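Local coordinates for DNA topoisomerase 2-associated protein PAT1 (Saccharomyces cerevisiae, PDB 5LMG) that activates mRNA decapping and represses translation, its C-terminal domain binding the decapping enzyme Dcp2 and the exonuclease Xrn1, at residues N309-L314 with E343-D348; G105-P110 with Q161-K166; E60-L65 with P110-F115. The protein carries 2 engineered substitutions. All blocks are in the same frame, centred on the assembly; numbering follows the deposited sequence.

Contact 1: residues N309-L314 with E343-D348; sequences NEAETL and EKLYQD
An antiparallel helical hairpin, formed by the consecutive long helices 290-322 and 329-355 in the mainly helical C-terminal domain of Pat1, is pinned here by Ala311 against Leu345 and Tyr346. The two short segments run with their axes 9.3 Å apart at 152°, and no hydrogen bond passes between them: the contact is van der Waals packing, mostly of apolar carbon. Two polar side chains bond within their own helix. NZ of Lys344 bridges to Asp348 OD2 at 3.1 Å, on the syn lone pair, and also forms a salt bridge with Asp273. On the other helix Thr313 OG1 donates to Asn309 O at 3.0 Å from above the carbonyl plane, an oxygen that also accepts Thr313 N. Leu345 does most of the reaching. With its CG anti to the carbonyl carbon (chi1 -65°) and CD1 extended beyond it (chi2 173°), it sends CD1 across to the facing helix, where this methyl meets the backbone as well as side chains. CD1 of Leu345 lies 3.8 Å from the N of Ala311 and 3.8 Å from CB of Glu310. One turn further along, CD1 of Leu314 comes to 3.9 Å from the same Leu345 CD1, the two leucine side chains crossing at about a right angle. Glu310 contributes only its CB, for its bent chain leads the carboxylate away. Leu314 also packs on Ile338, nearer the turn of the hairpin, and on Phe271 of a preceding loop. The small side chain of Ala311 permits the close approach, its CB lying 4.3 Å from CB of Leu345. Tyr346 flanks this spot: its ring swings back toward the partner helix, and CE1 touches CB of Ala311 at 3.6 Å, the methyl approaching the ring obliquely.

Contact 2: residues G105-P110 with Q161-K166; sequences GIKIMP and QMIILK
Ile163 packs its two branches on different parts of the facing helix, and everything that crosses the interface is van der Waals contact. Its CD1 rests against CG of Lys107 at 3.8 Å, on the aliphatic part of a lysine whose chain otherwise leads outward. Its CG2, anti to the backbone N, lies against the backbone of the facing helix, 3.4 Å from Ile106 O. That oxygen accepts from Met109 N at 3.2 Å, while Pro110, one residue on, has no N-H to offer; helix 103-114 is kinked there, and the CD of Pro110 lies 3.8 Å from the same Ile163 CG2. This is packing between helices 103-114 and 151-174 of a mainly helical domain whose sequence family belongs to the TPR clan, with the segment axes 8.9 Å apart at 43°. An alanine in place of Ile163 would probably open a gap beside the proline kink and strip Lys107 CG of its packing partner. Among the buried apolar side chains, Ile164 bends at chi2 (-58°), bringing CD1 to 3.8 Å from Met109 CG. CG2 of Ile106 meets that CD1 at 3.9 Å, the two isoleucines crossing at about a right angle.

Contact 3: residues E60-L65 with P110-F115; sequences EEILDL and PRIFNF. With EDO (1,2-ethanediol), chain G; EDO (1,2-ethanediol), chain E.
Helix 48-70 leans on the C-terminal part of helix 103-114 through Ile62 and Leu65, which face Arg111, Ile112 and Phe115; the segment axes cross at 53° in this helix-to-helix packing of the mainly helical domain. Ile62 is folded at its tip (chi2 -66°), which drops CD1 onto the opposite backbone, 3.7 Å from CA of Ile112. That methyl also meets Ile112 CG1 at 3.9 Å, and it approaches the Phe115 ring obliquely. The other branch of Ile62, CG2, meets the guanidinium of Arg111 obliquely, 3.7 Å from NH2. Arg111 runs across helix 48-70 with a bend at chi3, and its guanidinium meets Leu63 at the edge: CD2 of the leucine sits near the plane of the group, 3.5 Å from NH2. The charge itself is paired with Glu66, whose OE2 forms a salt bridge with Arg111 NE, so the apolar neighbours flank an arginine already anchored to the next turn of helix 48-70. Phe115, in the loop that follows, presents one ring face to Leu65, and its backbone O takes a hydrogen bond from Ser77 OG. On the far side of helix 48-70, Glu60 OE2 receives a weak hydrogen bond from an ethanediol probably left by crystallisation. The CH-pi contact is nearly axial: Leu65 CB stands 3.7 Å from the Phe115 ring centroid, 11° off its normal, while Leu65 CD1 touches Phe115 CG at 3.7 Å.

In the fold
Contacts 2 and 3 are neighbours on helix 103-114, their centres about 13 Å apart; the segments share Pro110, which packs only in contact 2 of the two. They place that helix between helices 151-174 and 48-70, and they touch directly where Ile108 CD1 packs on Ile62 CG2 at 3.8 Å. Their segments alternate along the chain. Contact 1 comes later in sequence, on the opposite side of the chain's centre: its centre is about 33 Å from that of contact 2 and about 45 Å from that of contact 3. A bound magnesium ion lies about 12 Å from the side chain of Phe115, so it plays no direct part in contact 3.

Contact 1: residues N309-L314 with E343-D348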
loop_
_atom_site.group_PDB
_atom_site.type_symbol
_atom_site.label_atom_id
_atom_site.label_comp_id
_atom_site.label_asym_id
_atom_site.label_seq_id
_atom_site.Cartn_x
_atom_site.Cartn_y
_atom_site.Cartn_z
ATOM N N ASN A 309 17.907 -8.272 -14.573
ATOM C CA ASN A 309 19.231 -7.697 -14.853
ATOM C C ASN A 309 19.931 -7.280 -13.561
ATOM O O ASN A 309 21.122 -7.553 -13.407
ATOM C CB ASN A 309 19.151 -6.531 -15.834
ATOM C CG ASN A 309 18.764 -6.905 -17.254
ATOM O OD1 ASN A 309 19.054 -8.000 -17.768
ATOM N ND2 ASN A 309 18.141 -5.971 -17.944
ATOM N N GLU A 310 19.176 -6.658 -12.622
ATOM C CA GLU A 310 19.700 -6.235 -11.321
ATOM C C GLU A 310 20.151 -7.448 -10.492
ATOM O O GLU A 310 21.241 -7.418 -9.915
ATOM C CB GLU A 310 18.684 -5.382 -10.549
ATOM C CG GLU A 310 18.382 -4.032 -11.181
ATOM C CD GLU A 310 19.488 -2.992 -11.179
ATOM O OE1 GLU A 310 19.887 -2.547 -10.078
ATOM O OE2 GLU A 310 19.910 -2.579 -12.284
ATOM N N ALA A 311 19.344 -8.531 -10.502
ATOM C CA ALA A 311 19.632 -9.780 -9.797
ATOM C C ALA A 311 20.879 -10.450 -10.384
ATOM O O ALA A 311 21.729 -10.886 -9.610
ATOM C CB ALA A 311 18.439 -10.720 -9.866
ATOM N N GLU A 312 21.005 -10.476 -11.739
ATOM C CA GLU A 312 22.149 -11.043 -12.462
ATOM C C GLU A 312 23.437 -10.232 -12.223
ATOM O O GLU A 312 24.501 -10.839 -12.100
ATOM C CB GLU A 312 21.854 -11.265 -13.967
ATOM C CG GLU A 312 20.940 -12.462 -14.214
ATOM C CD GLU A 312 20.417 -12.733 -15.619
ATOM O OE1 GLU A 312 20.877 -12.079 -16.584
ATOM O OE2 GLU A 312 19.546 -13.625 -15.753
ATOM N N THR A 313 23.340 -8.884 -12.107
ATOM C CA THR A 313 24.495 -8.019 -11.776
ATOM C C THR A 313 24.993 -8.365 -10.354
ATOM O O THR A 313 26.201 -8.498 -10.150
ATOM C CB THR A 313 24.143 -6.522 -11.955
ATOM O OG1 THR A 313 23.887 -6.287 -13.339
ATOM C CG2 THR A 313 25.266 -5.572 -11.495
ATOM N N LEU A 314 24.053 -8.559 -9.392
ATOM C CA LEU A 314 24.391 -8.947 -8.020
ATOM C C LEU A 314 25.034 -10.338 -7.954
ATOM O O LEU A 314 25.980 -10.528 -7.188
ATOM C CB LEU A 314 23.181 -8.853 -7.085
ATOM C CG LEU A 314 22.744 -7.435 -6.696
ATOM C CD1 LEU A 314 21.356 -7.454 -6.111
ATOM C CD2 LEU A 314 23.709 -6.815 -5.694
ATOM N N GLU A 343 18.758 -12.391 -3.286
ATOM C CA GLU A 343 17.658 -13.277 -2.884
ATOM C C GLU A 343 16.348 -12.520 -2.711
ATOM O O GLU A 343 15.287 -13.058 -3.031
ATOM C CB GLU A 343 18.020 -14.070 -1.621
ATOM C CG GLU A 343 19.075 -15.138 -1.886
ATOM C CD GLU A 343 19.578 -15.937 -0.697
ATOM O OE1 GLU A 343 19.331 -15.528 0.463
ATOM O OE2 GLU A 343 20.258 -16.961 -0.931
ATOM N N LYS A 344 16.433 -11.253 -2.257
ATOM C CA LYS A 344 15.277 -10.386 -2.068
ATOM C C LYS A 344 14.575 -10.162 -3.422
ATOM O O LYS A 344 13.360 -10.342 -3.494
ATOM C CB LYS A 344 15.682 -9.048 -1.420
ATOM C CG LYS A 344 14.481 -8.154 -1.120
ATOM C CD LYS A 344 14.854 -6.865 -0.395
ATOM C CE LYS A 344 13.633 -6.060 -0.004
ATOM N NZ LYS A 344 12.877 -5.548 -1.182
ATOM N N LEU A 345 15.349 -9.791 -4.476
ATOM C CA LEU A 345 14.846 -9.563 -5.837
ATOM C C LEU A 345 14.199 -10.828 -6.415
ATOM O O LEU A 345 13.122 -10.735 -6.986
ATOM C CB LEU A 345 15.951 -9.020 -6.782
ATOM C CG LEU A 345 16.513 -7.621 -6.463
ATOM C CD1 LEU A 345 17.715 -7.277 -7.363
ATOM C CD2 LEU A 345 15.427 -6.526 -6.537
ATOM N N TYR A 346 14.827 -12.011 -6.205
ATOM C CA TYR A 346 14.309 -13.317 -6.636
ATOM C C TYR A 346 12.925 -13.574 -6.023
ATOM O O TYR A 346 11.982 -13.892 -6.753
ATOM C CB TYR A 346 15.243 -14.462 -6.185
ATOM C CG TYR A 346 16.556 -14.628 -6.928
ATOM C CD1 TYR A 346 16.787 -13.977 -8.137
ATOM C CD2 TYR A 346 17.553 -15.465 -6.438
ATOM C CE1 TYR A 346 17.979 -14.157 -8.837
ATOM C CE2 TYR A 346 18.741 -15.664 -7.137
ATOM C CZ TYR A 346 18.957 -14.995 -8.329
ATOM O OH TYR A 346 20.145 -15.166 -9.001
ATOM N N GLN A 347 12.822 -13.409 -4.679
ATOM C CA GLN A 347 11.619 -13.640 -3.880
ATOM C C GLN A 347 10.478 -12.682 -4.223
ATOM O O GLN A 347 9.342 -13.144 -4.346
ATOM C CB GLN A 347 11.929 -13.605 -2.376
ATOM C CG GLN A 347 12.751 -14.789 -1.869
ATOM C CD GLN A 347 13.527 -14.467 -0.606
ATOM O OE1 GLN A 347 13.197 -13.547 0.160
ATOM N NE2 GLN A 347 14.591 -15.219 -0.366
ATOM N N ASP A 348 10.772 -11.368 -4.378
ATOM C CA ASP A 348 9.758 -10.355 -4.702
ATOM C C ASP A 348 9.150 -10.612 -6.081
ATOM O O ASP A 348 7.928 -10.590 -6.226
ATOM C CB ASP A 348 10.320 -8.925 -4.598
ATOM C CG ASP A 348 10.701 -8.488 -3.189
ATOM O OD1 ASP A 348 10.359 -9.218 -2.220
ATOM O OD2 ASP A 348 11.349 -7.428 -3.053
#

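Contact 2: residues G105-P110 with Q161-K166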
loop_
_atom_site.group_PDB
_atom_site.type_symbol
_atom_site.label_atom_id
_atom_site.label_comp_id
_atom_site.label_asym_id
_atom_site.label_seq_id
_atom_site.Cartn_x
_atom_site.Cartn_y
_atom_site.Cartn_z
ATOM N N GLY A 105 -3.146 13.261 15.179
ATOM C CA GLY A 105 -4.376 12.650 14.672
ATOM C C GLY A 105 -4.173 11.177 14.348
ATOM O O GLY A 105 -4.930 10.327 14.814
ATOM N N ILE A 106 -3.081 10.855 13.633
ATOM C CA ILE A 106 -2.701 9.482 13.263
ATOM C C ILE A 106 -2.440 8.594 14.502
ATOM O O ILE A 106 -2.980 7.486 14.590
ATOM C CB ILE A 106 -1.486 9.483 12.265
ATOM C CG1 ILE A 106 -1.859 10.163 10.920
ATOM C CG2 ILE A 106 -0.925 8.043 12.026
ATOM C CD1 ILE A 106 -0.650 10.577 10.065
ATOM N N LYS A 107 -1.638 9.095 15.463
ATOM C CA LYS A 107 -1.228 8.332 16.643
ATOM C C LYS A 107 -2.383 7.927 17.597
ATOM O O LYS A 107 -2.273 6.879 18.221
ATOM C CB LYS A 107 -0.094 9.041 17.388
ATOM C CG LYS A 107 1.260 8.765 16.718
ATOM C CD LYS A 107 2.195 9.961 16.772
ATOM C CE LYS A 107 3.332 9.728 17.728
ATOM N NZ LYS A 107 4.193 10.933 17.873
ATOM N N ILE A 108 -3.493 8.690 17.651
ATOM C CA ILE A 108 -4.643 8.372 18.520
ATOM C C ILE A 108 -5.608 7.318 17.900
ATOM O O ILE A 108 -6.447 6.769 18.620
ATOM C CB ILE A 108 -5.388 9.671 18.962
ATOM C CG1 ILE A 108 -6.341 9.449 20.169
ATOM C CG2 ILE A 108 -6.113 10.365 17.814
ATOM C CD1 ILE A 108 -5.783 9.834 21.466
ATOM N N MET A 109 -5.484 7.042 16.576
ATOM C CA MET A 109 -6.355 6.127 15.828
ATOM C C MET A 109 -6.508 4.716 16.443
ATOM O O MET A 109 -7.660 4.300 16.563
ATOM C CB MET A 109 -5.945 6.040 14.355
ATOM C CG MET A 109 -7.131 5.987 13.407
ATOM S SD MET A 109 -8.404 7.246 13.696
ATOM C CE MET A 109 -7.525 8.691 13.349
ATOM N N PRO A 110 -5.448 3.973 16.885
ATOM C CA PRO A 110 -5.702 2.648 17.497
ATOM C C PRO A 110 -6.533 2.723 18.784
ATOM O O PRO A 110 -7.392 1.867 19.006
ATOM C CB PRO A 110 -4.298 2.067 17.734
ATOM C CG PRO A 110 -3.371 2.902 16.916
ATOM C CD PRO A 110 -3.996 4.262 16.834
ATOM N N GLN A 161 1.574 4.541 7.376
ATOM C CA GLN A 161 1.706 3.156 6.928
ATOM C C GLN A 161 1.640 2.162 8.100
ATOM O O GLN A 161 0.842 1.225 8.060
ATOM C CB GLN A 161 3.008 2.988 6.113
ATOM C CG GLN A 161 3.396 1.543 5.731
ATOM C CD GLN A 161 2.591 0.963 4.584
ATOM O OE1 GLN A 161 2.253 1.645 3.608
ATOM N NE2 GLN A 161 2.301 -0.334 4.664
ATOM N N MET A 162 2.458 2.391 9.142
ATOM C CA MET A 162 2.582 1.550 10.328
ATOM C C MET A 162 1.292 1.487 11.175
ATOM O O MET A 162 0.891 0.400 11.590
ATOM C CB MET A 162 3.782 2.025 11.172
ATOM C CG MET A 162 4.080 1.159 12.366
ATOM S SD MET A 162 5.217 1.949 13.527
ATOM C CE MET A 162 4.127 3.078 14.357
ATOM N N ILE A 163 0.662 2.642 11.436
ATOM C CA ILE A 163 -0.519 2.723 12.292
ATOM C C ILE A 163 -1.830 2.454 11.541
ATOM O O ILE A 163 -2.524 1.498 11.890
ATOM C CB ILE A 163 -0.538 4.067 13.076
ATOM C CG1 ILE A 163 0.592 4.080 14.137
ATOM C CG2 ILE A 163 -1.926 4.346 13.702
ATOM C CD1 ILE A 163 0.817 5.410 14.902
ATOM N N ILE A 164 -2.177 3.304 10.546
ATOM C CA ILE A 164 -3.439 3.244 9.812
ATOM C C ILE A 164 -3.659 1.920 9.051
ATOM O O ILE A 164 -4.733 1.316 9.194
ATOM C CB ILE A 164 -3.629 4.482 8.886
ATOM C CG1 ILE A 164 -3.361 5.833 9.636
ATOM C CG2 ILE A 164 -4.987 4.478 8.174
ATOM C CD1 ILE A 164 -4.216 6.175 10.933
ATOM N N LEU A 165 -2.668 1.465 8.269
ATOM C CA LEU A 165 -2.849 0.245 7.484
ATOM C C LEU A 165 -2.998 -1.016 8.339
ATOM O O LEU A 165 -3.817 -1.856 7.989
ATOM C CB LEU A 165 -1.773 0.096 6.413
ATOM C CG LEU A 165 -2.182 0.602 5.009
ATOM C CD1 LEU A 165 -2.577 2.088 5.002
ATOM C CD2 LEU A 165 -1.101 0.351 4.033
ATOM N N LYS A 166 -2.297 -1.102 9.490
ATOM C CA LYS A 166 -2.398 -2.205 10.455
ATOM C C LYS A 166 -3.842 -2.293 11.019
ATOM O O LYS A 166 -4.365 -3.391 11.188
ATOM C CB LYS A 166 -1.387 -1.986 11.603
ATOM C CG LYS A 166 -1.071 -3.220 12.449
ATOM C CD LYS A 166 -0.410 -2.836 13.781
ATOM C CE LYS A 166 1.031 -2.390 13.659
ATOM N NZ LYS A 166 1.433 -1.527 14.800
#

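Contact 3: residues E60-L65 with P110-F115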
loop_
_atom_site.group_PDB
_atom_site.type_symbol
_atom_site.label_atom_id
_atom_site.label_comp_id
_atom_site.label_asym_id
_atom_site.label_seq_id
_atom_site.Cartn_x
_atom_site.Cartn_y
_atom_site.Cartn_z
ATOM N N GLU A 60 -8.776 14.581 24.726
ATOM C CA GLU A 60 -9.473 14.755 26.011
ATOM C C GLU A 60 -10.524 13.665 26.205
ATOM O O GLU A 60 -10.561 13.043 27.266
ATOM C CB GLU A 60 -10.121 16.140 26.107
ATOM C CG GLU A 60 -9.140 17.259 26.418
ATOM C CD GLU A 60 -9.678 18.673 26.278
ATOM O OE1 GLU A 60 -10.803 18.846 25.753
ATOM O OE2 GLU A 60 -8.955 19.617 26.673
ATOM N N GLU A 61 -11.326 13.395 25.161
ATOM C CA GLU A 61 -12.375 12.374 25.188
ATOM C C GLU A 61 -11.810 10.958 25.324
ATOM O O GLU A 61 -12.390 10.151 26.053
ATOM C CB GLU A 61 -13.327 12.492 23.986
ATOM C CG GLU A 61 -14.040 13.835 23.849
ATOM C CD GLU A 61 -14.996 14.290 24.939
ATOM O OE1 GLU A 61 -15.218 13.545 25.922
ATOM O OE2 GLU A 61 -15.529 15.415 24.801
ATOM N N ILE A 62 -10.661 10.669 24.669
ATOM C CA ILE A 62 -10.006 9.357 24.758
ATOM C C ILE A 62 -9.451 9.165 26.168
ATOM O O ILE A 62 -9.679 8.113 26.766
ATOM C CB ILE A 62 -8.951 9.123 23.629
ATOM C CG1 ILE A 62 -9.611 8.923 22.229
ATOM C CG2 ILE A 62 -7.954 7.980 23.960
ATOM C CD1 ILE A 62 -10.495 7.637 22.022
ATOM N N LEU A 63 -8.757 10.187 26.708
ATOM C CA LEU A 63 -8.194 10.157 28.056
ATOM C C LEU A 63 -9.269 9.880 29.109
ATOM O O LEU A 63 -9.022 9.085 30.013
ATOM C CB LEU A 63 -7.381 11.428 28.376
ATOM C CG LEU A 63 -6.047 11.626 27.603
ATOM C CD1 LEU A 63 -5.358 12.893 28.039
ATOM C CD2 LEU A 63 -5.100 10.429 27.743
ATOM N N ASP A 64 -10.480 10.460 28.941
ATOM C CA ASP A 64 -11.632 10.225 29.828
ATOM C C ASP A 64 -12.119 8.784 29.712
ATOM O O ASP A 64 -12.331 8.139 30.736
ATOM C CB ASP A 64 -12.794 11.196 29.510
ATOM C CG ASP A 64 -12.652 12.603 30.073
ATOM O OD1 ASP A 64 -11.770 12.815 30.941
ATOM O OD2 ASP A 64 -13.434 13.491 29.654
ATOM N N LEU A 65 -12.272 8.271 28.470
ATOM C CA LEU A 65 -12.725 6.895 28.230
ATOM C C LEU A 65 -11.737 5.891 28.812
ATOM O O LEU A 65 -12.154 4.939 29.473
ATOM C CB LEU A 65 -12.936 6.609 26.729
ATOM C CG LEU A 65 -14.158 7.233 26.055
ATOM C CD1 LEU A 65 -14.040 7.146 24.529
ATOM C CD2 LEU A 65 -15.462 6.614 26.553
ATOM N N PRO A 110 -5.448 3.973 16.885
ATOM C CA PRO A 110 -5.702 2.648 17.497
ATOM C C PRO A 110 -6.533 2.723 18.784
ATOM O O PRO A 110 -7.392 1.867 19.006
ATOM C CB PRO A 110 -4.298 2.067 17.734
ATOM C CG PRO A 110 -3.371 2.902 16.916
ATOM C CD PRO A 110 -3.996 4.262 16.834
ATOM N N ARG A 111 -6.316 3.780 19.589
ATOM C CA ARG A 111 -7.029 4.037 20.839
ATOM C C ARG A 111 -8.492 4.391 20.587
ATOM O O ARG A 111 -9.362 3.933 21.333
ATOM C CB ARG A 111 -6.315 5.112 21.655
ATOM C CG ARG A 111 -4.951 4.645 22.152
ATOM C CD ARG A 111 -4.030 5.819 22.412
ATOM N NE ARG A 111 -4.441 6.580 23.594
ATOM C CZ ARG A 111 -3.959 7.772 23.920
ATOM N NH1 ARG A 111 -3.042 8.356 23.160
ATOM N NH2 ARG A 111 -4.392 8.394 25.007
ATOM N N ILE A 112 -8.765 5.163 19.509
ATOM C CA ILE A 112 -10.120 5.501 19.055
ATOM C C ILE A 112 -10.895 4.192 18.765
ATOM O O ILE A 112 -12.028 4.022 19.236
ATOM C CB ILE A 112 -10.078 6.445 17.808
ATOM C CG1 ILE A 112 -9.653 7.879 18.201
ATOM C CG2 ILE A 112 -11.433 6.446 17.057
ATOM C CD1 ILE A 112 -9.442 8.834 17.011
ATOM N N PHE A 113 -10.246 3.262 18.012
ATOM C CA PHE A 113 -10.815 1.976 17.604
ATOM C C PHE A 113 -11.151 1.059 18.771
ATOM O O PHE A 113 -12.078 0.260 18.646
ATOM C CB PHE A 113 -9.922 1.280 16.566
ATOM C CG PHE A 113 -10.304 1.657 15.150
ATOM C CD1 PHE A 113 -10.265 2.985 14.728
ATOM C CD2 PHE A 113 -10.733 0.691 14.247
ATOM C CE1 PHE A 113 -10.652 3.336 13.435
ATOM C CE2 PHE A 113 -11.106 1.042 12.948
ATOM C CZ PHE A 113 -11.071 2.361 12.552
ATOM N N ASN A 114 -10.479 1.224 19.929
ATOM C CA ASN A 114 -10.806 0.448 21.125
ATOM C C ASN A 114 -12.214 0.765 21.668
ATOM O O ASN A 114 -12.802 -0.091 22.327
ATOM C CB ASN A 114 -9.766 0.684 22.232
ATOM C CG ASN A 114 -8.420 0.055 21.982
ATOM O OD1 ASN A 114 -8.268 -0.891 21.196
ATOM N ND2 ASN A 114 -7.409 0.558 22.675
ATOM N N PHE A 115 -12.741 1.984 21.412
ATOM C CA PHE A 115 -14.040 2.420 21.947
ATOM C C PHE A 115 -15.177 2.527 20.914
ATOM O O PHE A 115 -16.249 3.032 21.249
ATOM C CB PHE A 115 -13.876 3.750 22.721
ATOM C CG PHE A 115 -12.968 3.628 23.921
ATOM C CD1 PHE A 115 -13.446 3.124 25.125
ATOM C CD2 PHE A 115 -11.619 3.961 23.830
ATOM C CE1 PHE A 115 -12.595 2.976 26.228
ATOM C CE2 PHE A 115 -10.768 3.805 24.928
ATOM C CZ PHE A 115 -11.261 3.320 26.123
HETATM C C1 EDO G . -17.010 15.044 29.320
HETATM O O1 EDO G . -16.169 15.704 30.254
HETATM C C2 EDO G . -17.091 15.871 28.010
HETATM O O2 EDO G . -17.948 15.214 27.085
HETATM C C1 EDO E . -12.501 22.229 26.515
HETATM O O1 EDO E . -13.740 22.813 26.144
HETATM C C2 EDO E . -11.341 23.158 26.079
HETATM O O2 EDO E . -10.103 22.580 26.458
#